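XC6422 protein (Xanthomonas campestris, PDB 2FUK) probably hydrolyses its substrates through a serine nucleophile, as a small, lidless member of the alpha/beta-hydrolase superfamily. Local coordinates at residues 11-16 with 101-106; 160-163 with 168-171; 68-73 with 214-219. One frame throughout, in Å; residues are numbered along the deposited sequence.

How the interactions relate
From the N terminus, segment 11-16 opens interaction 1 on an outermost strand, and 68-73 then opens interaction 3 before 101-106 closes interaction 1, so these two loops cross. Interaction 2 closes a short turn from 160-163 to 168-171, nested inside the long loop that interaction 3 completes at 214-219, near the C terminus. All three reach the same mixed sheet. Interactions 1 and 3 touch where Val104 CG2 lies 4.1 Å from Val73 CG2, while interactions 1 and 2 sit on opposite sides of the chain's centre, their own centres about 30 Å apart. Together they tie an outer hairpin to a helix, the probable acid loop to its strand, and the C-terminal tail to a crossover.

Interaction 1: 11-16 with 101-106; sequences AALTLD and AEWVRA
Leu13 and Leu15 pack against the indole of Trp103, joining the first strand of an alpha/beta-hydrolase sheet to helix 92-107, which lies across one face of that sheet. The two leucines are alternate residues of an extended strand, so both send their side chains to the helix side. The backbones stay well apart: the nearest CA pair, Leu15 CA and Trp103 CA, is 8.4 Å across, and side chains make the contact without hydrogen bonds between the segments.

Trp103 carries the helix side. Its CG stands anti to the backbone N (chi1 172°), which swings the indole off the helix and along the strand, presenting its pyrrole end to Leu15 and its benzene end to Leu13. Leu15 CD1 settles over the five-membered ring, 4.0 Å from its centroid and 26° off the normal, the geometry of a CH-pi contact. The closest ring atom to this methyl is Trp103 CG, 3.7 Å from Leu15 CD1. At the far end, Leu13 CD2 approaches obliquely, 3.7 Å from Trp103 CH2 and 3.9 Å from Trp103 CZ2. Both methyls lie on the same side of the indole plane. Leu13 CG is flanked by both the N and the C of its own backbone (chi1 59°), which brings CD2 to the benzene end.

The polar atom of the indole is satisfied elsewhere: NE1 donates to the carbonyl O of Pro4, a bond that should help fix the ring's rotation. Phe6 also meets the indole, and Val26 of strand 20-27 touches Trp103, while strand 11-17 itself pairs antiparallel with 20-27. The second branch of Leu15 completes the fit at the root of the indole, its CD2 lying 4.1 Å from Trp103 CB.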
loop_
_atom_site.group_PDB
_atom_site.type_symbol
_atom_site.label_atom_id
_atom_site.label_comp_id
_atom_site.label_asym_id
_atom_site.label_seq_id
_atom_site.Cartn_x
_atom_site.Cartn_y
_atom_site.Cartn_z
ATOM N N ALA A 11 6.793 -13.382 -11.325
ATOM C CA ALA A 11 7.931 -13.644 -12.194
ATOM C C ALA A 11 8.004 -12.842 -13.480
ATOM O O ALA A 11 7.018 -12.284 -13.947
ATOM C CB ALA A 11 7.955 -15.122 -12.537
ATOM N N ALA A 12 9.208 -12.816 -14.045
ATOM C CA ALA A 12 9.483 -12.148 -15.304
ATOM C C ALA A 12 9.586 -13.261 -16.340
ATOM O O ALA A 12 10.117 -14.338 -16.052
ATOM C CB ALA A 12 10.802 -11.379 -15.212
ATOM N N LEU A 13 9.063 -13.013 -17.534
ATOM C CA LEU A 13 9.098 -14.003 -18.600
ATOM C C LEU A 13 9.053 -13.299 -19.947
ATOM O O LEU A 13 8.873 -12.079 -20.006
ATOM C CB LEU A 13 7.917 -14.975 -18.453
ATOM C CG LEU A 13 6.500 -14.394 -18.488
ATOM C CD1 LEU A 13 6.048 -14.168 -19.927
ATOM C CD2 LEU A 13 5.555 -15.373 -17.806
ATOM N N THR A 14 9.253 -14.059 -21.020
ATOM C CA THR A 14 9.225 -13.505 -22.372
ATOM C C THR A 14 8.084 -14.133 -23.164
ATOM O O THR A 14 7.872 -15.348 -23.120
ATOM C CB THR A 14 10.553 -13.763 -23.128
ATOM O OG1 THR A 14 11.635 -13.155 -22.417
ATOM C CG2 THR A 14 10.493 -13.159 -24.525
ATOM N N LEU A 15 7.350 -13.296 -23.890
ATOM C CA LEU A 15 6.225 -13.756 -24.688
ATOM C C LEU A 15 6.455 -13.428 -26.155
ATOM O O LEU A 15 7.025 -12.385 -26.479
ATOM C CB LEU A 15 4.939 -13.068 -24.217
ATOM C CG LEU A 15 3.668 -13.340 -25.024
ATOM C CD1 LEU A 15 3.214 -14.769 -24.785
ATOM C CD2 LEU A 15 2.576 -12.359 -24.617
ATOM N N ASP A 16 6.028 -14.326 -27.035
ATOM C CA ASP A 16 6.161 -14.092 -28.468
ATOM C C ASP A 16 5.168 -13.008 -28.891
ATOM O O ASP A 16 3.950 -13.178 -28.755
ATOM C CB ASP A 16 5.859 -15.364 -29.264
ATOM C CG ASP A 16 6.971 -16.396 -29.185
ATOM O OD1 ASP A 16 8.138 -16.023 -28.930
ATOM O OD2 ASP A 16 6.664 -17.592 -29.403
ATOM N N ALA A 101 -2.870 -10.037 -24.069
ATOM C CA ALA A 101 -4.240 -10.320 -23.665
ATOM C C ALA A 101 -4.659 -11.742 -24.032
ATOM O O ALA A 101 -5.317 -12.429 -23.246
ATOM C CB ALA A 101 -5.196 -9.314 -24.313
ATOM N N GLU A 102 -4.290 -12.188 -25.229
ATOM C CA GLU A 102 -4.661 -13.528 -25.667
ATOM C C GLU A 102 -3.942 -14.611 -24.865
ATOM O O GLU A 102 -4.492 -15.690 -24.640
ATOM C CB GLU A 102 -4.396 -13.693 -27.170
ATOM C CG GLU A 102 -5.298 -12.806 -28.032
ATOM C CD GLU A 102 -5.146 -13.036 -29.529
ATOM O OE1 GLU A 102 -4.124 -13.612 -29.958
ATOM O OE2 GLU A 102 -6.061 -12.628 -30.282
ATOM N N TRP A 103 -2.715 -14.324 -24.439
ATOM C CA TRP A 103 -1.951 -15.280 -23.634
ATOM C C TRP A 103 -2.605 -15.376 -22.250
ATOM O O TRP A 103 -2.760 -16.461 -21.690
ATOM C CB TRP A 103 -0.492 -14.819 -23.510
ATOM C CG TRP A 103 0.336 -15.632 -22.546
ATOM C CD1 TRP A 103 0.758 -16.923 -22.702
ATOM C CD2 TRP A 103 0.811 -15.208 -21.265
ATOM N NE1 TRP A 103 1.461 -17.329 -21.595
ATOM C CE2 TRP A 103 1.510 -16.295 -20.697
ATOM C CE3 TRP A 103 0.712 -14.014 -20.541
ATOM C CZ2 TRP A 103 2.109 -16.222 -19.434
ATOM C CZ3 TRP A 103 1.308 -13.943 -19.284
ATOM C CH2 TRP A 103 1.998 -15.043 -18.746
ATOM N N VAL A 104 -2.987 -14.232 -21.697
ATOM C CA VAL A 104 -3.641 -14.206 -20.393
ATOM C C VAL A 104 -4.941 -15.015 -20.414
ATOM O O VAL A 104 -5.167 -15.874 -19.558
ATOM C CB VAL A 104 -3.961 -12.750 -19.973
ATOM C CG1 VAL A 104 -4.867 -12.739 -18.756
ATOM C CG2 VAL A 104 -2.667 -12.008 -19.665
ATOM N N ARG A 105 -5.787 -14.747 -21.401
ATOM C CA ARG A 105 -7.065 -15.436 -21.501
ATOM C C ARG A 105 -6.926 -16.932 -21.729
ATOM O O ARG A 105 -7.801 -17.699 -21.335
ATOM C CB ARG A 105 -7.915 -14.806 -22.610
ATOM C CG ARG A 105 -8.641 -13.558 -22.143
ATOM C CD ARG A 105 -9.396 -12.849 -23.250
ATOM N NE ARG A 105 -10.336 -11.881 -22.685
ATOM C CZ ARG A 105 -10.713 -10.760 -23.284
ATOM N NH1 ARG A 105 -11.575 -9.953 -22.682
ATOM N NH2 ARG A 105 -10.217 -10.438 -24.475
ATOM N N ALA A 106 -5.833 -17.343 -22.365
ATOM C CA ALA A 106 -5.604 -18.757 -22.629
ATOM C C ALA A 106 -5.126 -19.455 -21.366
ATOM O O ALA A 106 -5.544 -20.575 -21.060
ATOM C CB ALA A 106 -4.571 -18.928 -23.746
#

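Interaction 2: 160-163 with 168-171; sequences VIQG and IVDP
Gln162 CA and Pro171 CA, 6.9 Å apart, are the nearest CA pair of the two segments, where the end of strand 158-163 faces the start of helix 171-178 in this alpha/beta-hydrolase fold. The first segment is extended, whereas 168-171 is irregular until Pro171 enters the helix. Asp170 is the N-cap, its OD1 accepting from Gln172 N just beyond. The turn between the segments holds Asp166, probably the acid of a Ser-His-Asp triad with Ser119 and His195; its OD1 accepts from the backbone N of both Ile168 and Val169, consistent with the loop backbone helping to hold this carboxylate in place.

Gln162 has CG anti to its backbone N (chi1 175°) and then bends at chi2 (67°), bringing the amide end to Pro171 and Val169. The glutamine chain crosses the proline ring at about a right angle. Val174 and Tyr175 of the following helix and Pro142 also touch Gln162, so its side chain is held in a buried setting. Alongside, the CG corner of the proline ring approaches the strand's last carbonyl: Gly163 O lies 3.5 Å from Pro171 CG and 4.2 Å from Pro171 CB.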
loop_
_atom_site.group_PDB
_atom_site.type_symbol
_atom_site.label_atom_id
_atom_site.label_comp_id
_atom_site.label_asym_id
_atom_site.label_seq_id
_atom_site.Cartn_x
_atom_site.Cartn_y
_atom_site.Cartn_z
ATOM N N VAL A 160 -11.305 7.131 -15.390
ATOM C CA VAL A 160 -10.281 8.056 -15.861
ATOM C C VAL A 160 -9.749 8.855 -14.673
ATOM O O VAL A 160 -10.524 9.390 -13.876
ATOM C CB VAL A 160 -10.841 9.050 -16.908
ATOM C CG1 VAL A 160 -9.787 10.112 -17.228
ATOM C CG2 VAL A 160 -11.232 8.312 -18.175
ATOM N N ILE A 161 -8.428 8.914 -14.550
ATOM C CA ILE A 161 -7.779 9.667 -13.485
ATOM C C ILE A 161 -6.859 10.685 -14.145
ATOM O O ILE A 161 -6.011 10.332 -14.967
ATOM C CB ILE A 161 -6.967 8.741 -12.562
ATOM C CG1 ILE A 161 -7.921 7.750 -11.893
ATOM C CG2 ILE A 161 -6.207 9.563 -11.526
ATOM C CD1 ILE A 161 -7.238 6.657 -11.123
ATOM N N GLN A 162 -7.034 11.952 -13.788
ATOM C CA GLN A 162 -6.238 13.010 -14.387
ATOM C C GLN A 162 -5.653 14.005 -13.397
ATOM O O GLN A 162 -6.363 14.529 -12.544
ATOM C CB GLN A 162 -7.101 13.769 -15.401
ATOM C CG GLN A 162 -6.416 14.980 -16.027
ATOM C CD GLN A 162 -5.255 14.578 -16.908
ATOM O OE1 GLN A 162 -4.171 15.167 -16.849
ATOM N NE2 GLN A 162 -5.476 13.578 -17.740
ATOM N N GLY A 163 -4.355 14.272 -13.519
ATOM C CA GLY A 163 -3.737 15.255 -12.646
ATOM C C GLY A 163 -4.124 16.621 -13.180
ATOM O O GLY A 163 -3.981 16.882 -14.370
ATOM N N ILE A 168 2.176 17.968 -19.441
ATOM C CA ILE A 168 2.309 17.251 -20.702
ATOM C C ILE A 168 0.950 17.116 -21.385
ATOM O O ILE A 168 0.793 17.486 -22.551
ATOM C CB ILE A 168 2.924 15.847 -20.456
ATOM C CG1 ILE A 168 4.297 15.987 -19.789
ATOM C CG2 ILE A 168 3.009 15.071 -21.753
ATOM C CD1 ILE A 168 5.297 16.842 -20.551
ATOM N N VAL A 169 -0.026 16.580 -20.658
ATOM C CA VAL A 169 -1.377 16.417 -21.180
ATOM C C VAL A 169 -2.217 17.559 -20.634
ATOM O O VAL A 169 -2.258 17.777 -19.429
ATOM C CB VAL A 169 -2.014 15.091 -20.727
ATOM C CG1 VAL A 169 -3.464 15.033 -21.181
ATOM C CG2 VAL A 169 -1.233 13.917 -21.291
ATOM N N ASP A 170 -2.868 18.296 -21.527
ATOM C CA ASP A 170 -3.714 19.422 -21.132
ATOM C C ASP A 170 -4.984 18.897 -20.478
ATOM O O ASP A 170 -5.845 18.346 -21.161
ATOM C CB ASP A 170 -4.101 20.237 -22.364
ATOM C CG ASP A 170 -4.830 21.519 -22.011
ATOM O OD1 ASP A 170 -5.173 21.719 -20.830
ATOM O OD2 ASP A 170 -5.056 22.339 -22.925
ATOM N N PRO A 171 -5.127 19.074 -19.153
ATOM C CA PRO A 171 -6.328 18.587 -18.467
ATOM C C PRO A 171 -7.619 19.047 -19.144
ATOM O O PRO A 171 -8.568 18.268 -19.289
ATOM C CB PRO A 171 -6.189 19.173 -17.064
ATOM C CG PRO A 171 -4.698 19.243 -16.871
ATOM C CD PRO A 171 -4.229 19.766 -18.211
#

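Interaction 3: 68-73 with 214-219; sequences LGITVV and RWLPAT
Leu68 and Ile70, which flank the glycine of a Schellman motif closing helix 56-66, meet Leu216 of the C-terminal tail. The motif is seen in two backbone bonds, Ile70 N to Leu65 O and Gly69 N to Arg66 O, and in the positive phi of Gly69 (90°). With this conformation a CB would collide with the carbonyl O of Leu68, so the backbone alone accounts for a glycine at the C-prime position. The turn leads directly into strand 71-75.

The tail's share of the contact is a single leucine whose two methyl branches divide the work. Leu216 CD2 touches Ile70 CD1 at 4.0 Å, while Leu216 CD1 lies 4.4 Å from Leu68 CB, a looser approach. The backbones keep a distance, Leu68 CA being 8.3 Å from Leu216 CA. With CG1 anti to its carbonyl carbon (chi1 -65°) and the chain extended beyond it (chi2 170°), Ile70 reaches the tail through its terminal methyl although its CB is not aimed there; the side chains of Ile70 and Leu216 lie at a slant to each other. No polar bond joins the segments, and only 116 Å² is buried in all, so this is a modest apolar contact.

Neighbours widen it: Ile70 also packs on Val38 and Ala40 of strand 38-43, and Pro217 reaches Val38 and Gln36. The tail, following helix 201-212, thereby covers the point where a helix gives way to a strand. Helix 56-66 links the adjacent parallel strands 38-43 and 71-75, the beta-alpha-beta crossover characteristic of alpha/beta-hydrolases.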
loop_
_atom_site.group_PDB
_atom_site.type_symbol
_atom_site.label_atom_id
_atom_site.label_comp_id
_atom_site.label_asym_id
_atom_site.label_seq_id
_atom_site.Cartn_x
_atom_site.Cartn_y
_atom_site.Cartn_z
ATOM N N LEU A 68 -6.048 -5.345 -4.227
ATOM C CA LEU A 68 -7.470 -5.644 -4.283
ATOM C C LEU A 68 -7.689 -7.117 -4.632
ATOM O O LEU A 68 -8.824 -7.547 -4.842
ATOM C CB LEU A 68 -8.162 -4.762 -5.320
ATOM C CG LEU A 68 -8.149 -3.259 -5.033
ATOM C CD1 LEU A 68 -8.917 -2.543 -6.122
ATOM C CD2 LEU A 68 -8.768 -2.987 -3.676
ATOM N N GLY A 69 -6.594 -7.872 -4.701
ATOM C CA GLY A 69 -6.665 -9.294 -5.011
ATOM C C GLY A 69 -6.586 -9.636 -6.490
ATOM O O GLY A 69 -6.892 -10.757 -6.902
ATOM N N ILE A 70 -6.159 -8.673 -7.295
ATOM C CA ILE A 70 -6.056 -8.871 -8.733
ATOM C C ILE A 70 -4.631 -9.207 -9.173
ATOM O O ILE A 70 -3.674 -8.601 -8.704
ATOM C CB ILE A 70 -6.532 -7.599 -9.481
ATOM C CG1 ILE A 70 -8.023 -7.373 -9.211
ATOM C CG2 ILE A 70 -6.260 -7.722 -10.978
ATOM C CD1 ILE A 70 -8.544 -6.030 -9.698
ATOM N N THR A 71 -4.500 -10.193 -10.059
ATOM C CA THR A 71 -3.190 -10.572 -10.592
ATOM C C THR A 71 -2.894 -9.553 -11.690
ATOM O O THR A 71 -3.748 -9.273 -12.535
ATOM C CB THR A 71 -3.215 -11.987 -11.210
ATOM O OG1 THR A 71 -3.550 -12.942 -10.197
ATOM C CG2 THR A 71 -1.852 -12.345 -11.810
ATOM N N VAL A 72 -1.688 -8.999 -11.689
ATOM C CA VAL A 72 -1.362 -7.981 -12.674
ATOM C C VAL A 72 -0.223 -8.335 -13.611
ATOM O O VAL A 72 0.786 -8.898 -13.200
ATOM C CB VAL A 72 -1.046 -6.634 -11.982
ATOM C CG1 VAL A 72 -2.236 -6.202 -11.144
ATOM C CG2 VAL A 72 0.176 -6.765 -11.103
ATOM N N VAL A 73 -0.409 -8.003 -14.882
ATOM C CA VAL A 73 0.601 -8.262 -15.896
ATOM C C VAL A 73 1.104 -6.945 -16.462
ATOM O O VAL A 73 0.311 -6.095 -16.864
ATOM C CB VAL A 73 0.024 -9.103 -17.058
ATOM C CG1 VAL A 73 1.079 -9.286 -18.150
ATOM C CG2 VAL A 73 -0.436 -10.455 -16.540
ATOM N N ARG A 214 -16.356 -1.031 -6.553
ATOM C CA ARG A 214 -17.647 -1.628 -6.849
ATOM C C ARG A 214 -17.693 -2.502 -8.096
ATOM O O ARG A 214 -18.716 -3.130 -8.380
ATOM C CB ARG A 214 -18.715 -0.533 -6.924
ATOM C CG ARG A 214 -19.119 -0.017 -5.546
ATOM C CD ARG A 214 -19.930 1.268 -5.632
ATOM N NE ARG A 214 -20.349 1.741 -4.316
ATOM C CZ ARG A 214 -21.330 1.198 -3.598
ATOM N NH1 ARG A 214 -21.641 1.702 -2.406
ATOM N NH2 ARG A 214 -22.003 0.156 -4.064
ATOM N N TRP A 215 -16.600 -2.551 -8.849
ATOM C CA TRP A 215 -16.581 -3.388 -10.041
ATOM C C TRP A 215 -15.880 -4.713 -9.766
ATOM O O TRP A 215 -15.759 -5.553 -10.652
ATOM C CB TRP A 215 -15.902 -2.673 -11.214
ATOM C CG TRP A 215 -16.557 -1.376 -11.587
ATOM C CD1 TRP A 215 -17.869 -1.032 -11.407
ATOM C CD2 TRP A 215 -15.928 -0.247 -12.208
ATOM N NE1 TRP A 215 -18.093 0.244 -11.872
ATOM C CE2 TRP A 215 -16.918 0.748 -12.369
ATOM C CE3 TRP A 215 -14.623 0.021 -12.643
ATOM C CZ2 TRP A 215 -16.640 1.996 -12.949
ATOM C CZ3 TRP A 215 -14.350 1.258 -13.218
ATOM C CH2 TRP A 215 -15.353 2.228 -13.364
ATOM N N LEU A 216 -15.413 -4.901 -8.537
ATOM C CA LEU A 216 -14.754 -6.152 -8.194
ATOM C C LEU A 216 -15.801 -7.259 -8.251
ATOM O O LEU A 216 -16.842 -7.172 -7.595
ATOM C CB LEU A 216 -14.144 -6.068 -6.794
ATOM C CG LEU A 216 -13.002 -5.058 -6.673
ATOM C CD1 LEU A 216 -12.543 -4.955 -5.222
ATOM C CD2 LEU A 216 -11.855 -5.485 -7.577
ATOM N N PRO A 217 -15.550 -8.308 -9.050
ATOM C CA PRO A 217 -16.530 -9.397 -9.139
ATOM C C PRO A 217 -16.746 -10.169 -7.834
ATOM O O PRO A 217 -17.838 -10.690 -7.599
ATOM C CB PRO A 217 -15.987 -10.264 -10.282
ATOM C CG PRO A 217 -14.516 -9.986 -10.268
ATOM C CD PRO A 217 -14.435 -8.516 -9.990
ATOM N N ALA A 218 -15.721 -10.233 -6.988
ATOM C CA ALA A 218 -15.826 -10.935 -5.709
ATOM C C ALA A 218 -15.796 -9.961 -4.531
ATOM O O ALA A 218 -15.188 -8.901 -4.603
ATOM C CB ALA A 218 -14.701 -11.955 -5.575
ATOM N N THR A 219 -16.450 -10.343 -3.440
ATOM C CA THR A 219 -16.528 -9.507 -2.251
ATOM C C THR A 219 -15.238 -9.536 -1.438
ATOM O O THR A 219 -14.835 -10.588 -0.941
ATOM C CB THR A 219 -17.687 -9.965 -1.350
ATOM O OG1 THR A 219 -18.907 -9.964 -2.105
ATOM C CG2 THR A 219 -17.820 -9.044 -0.142
#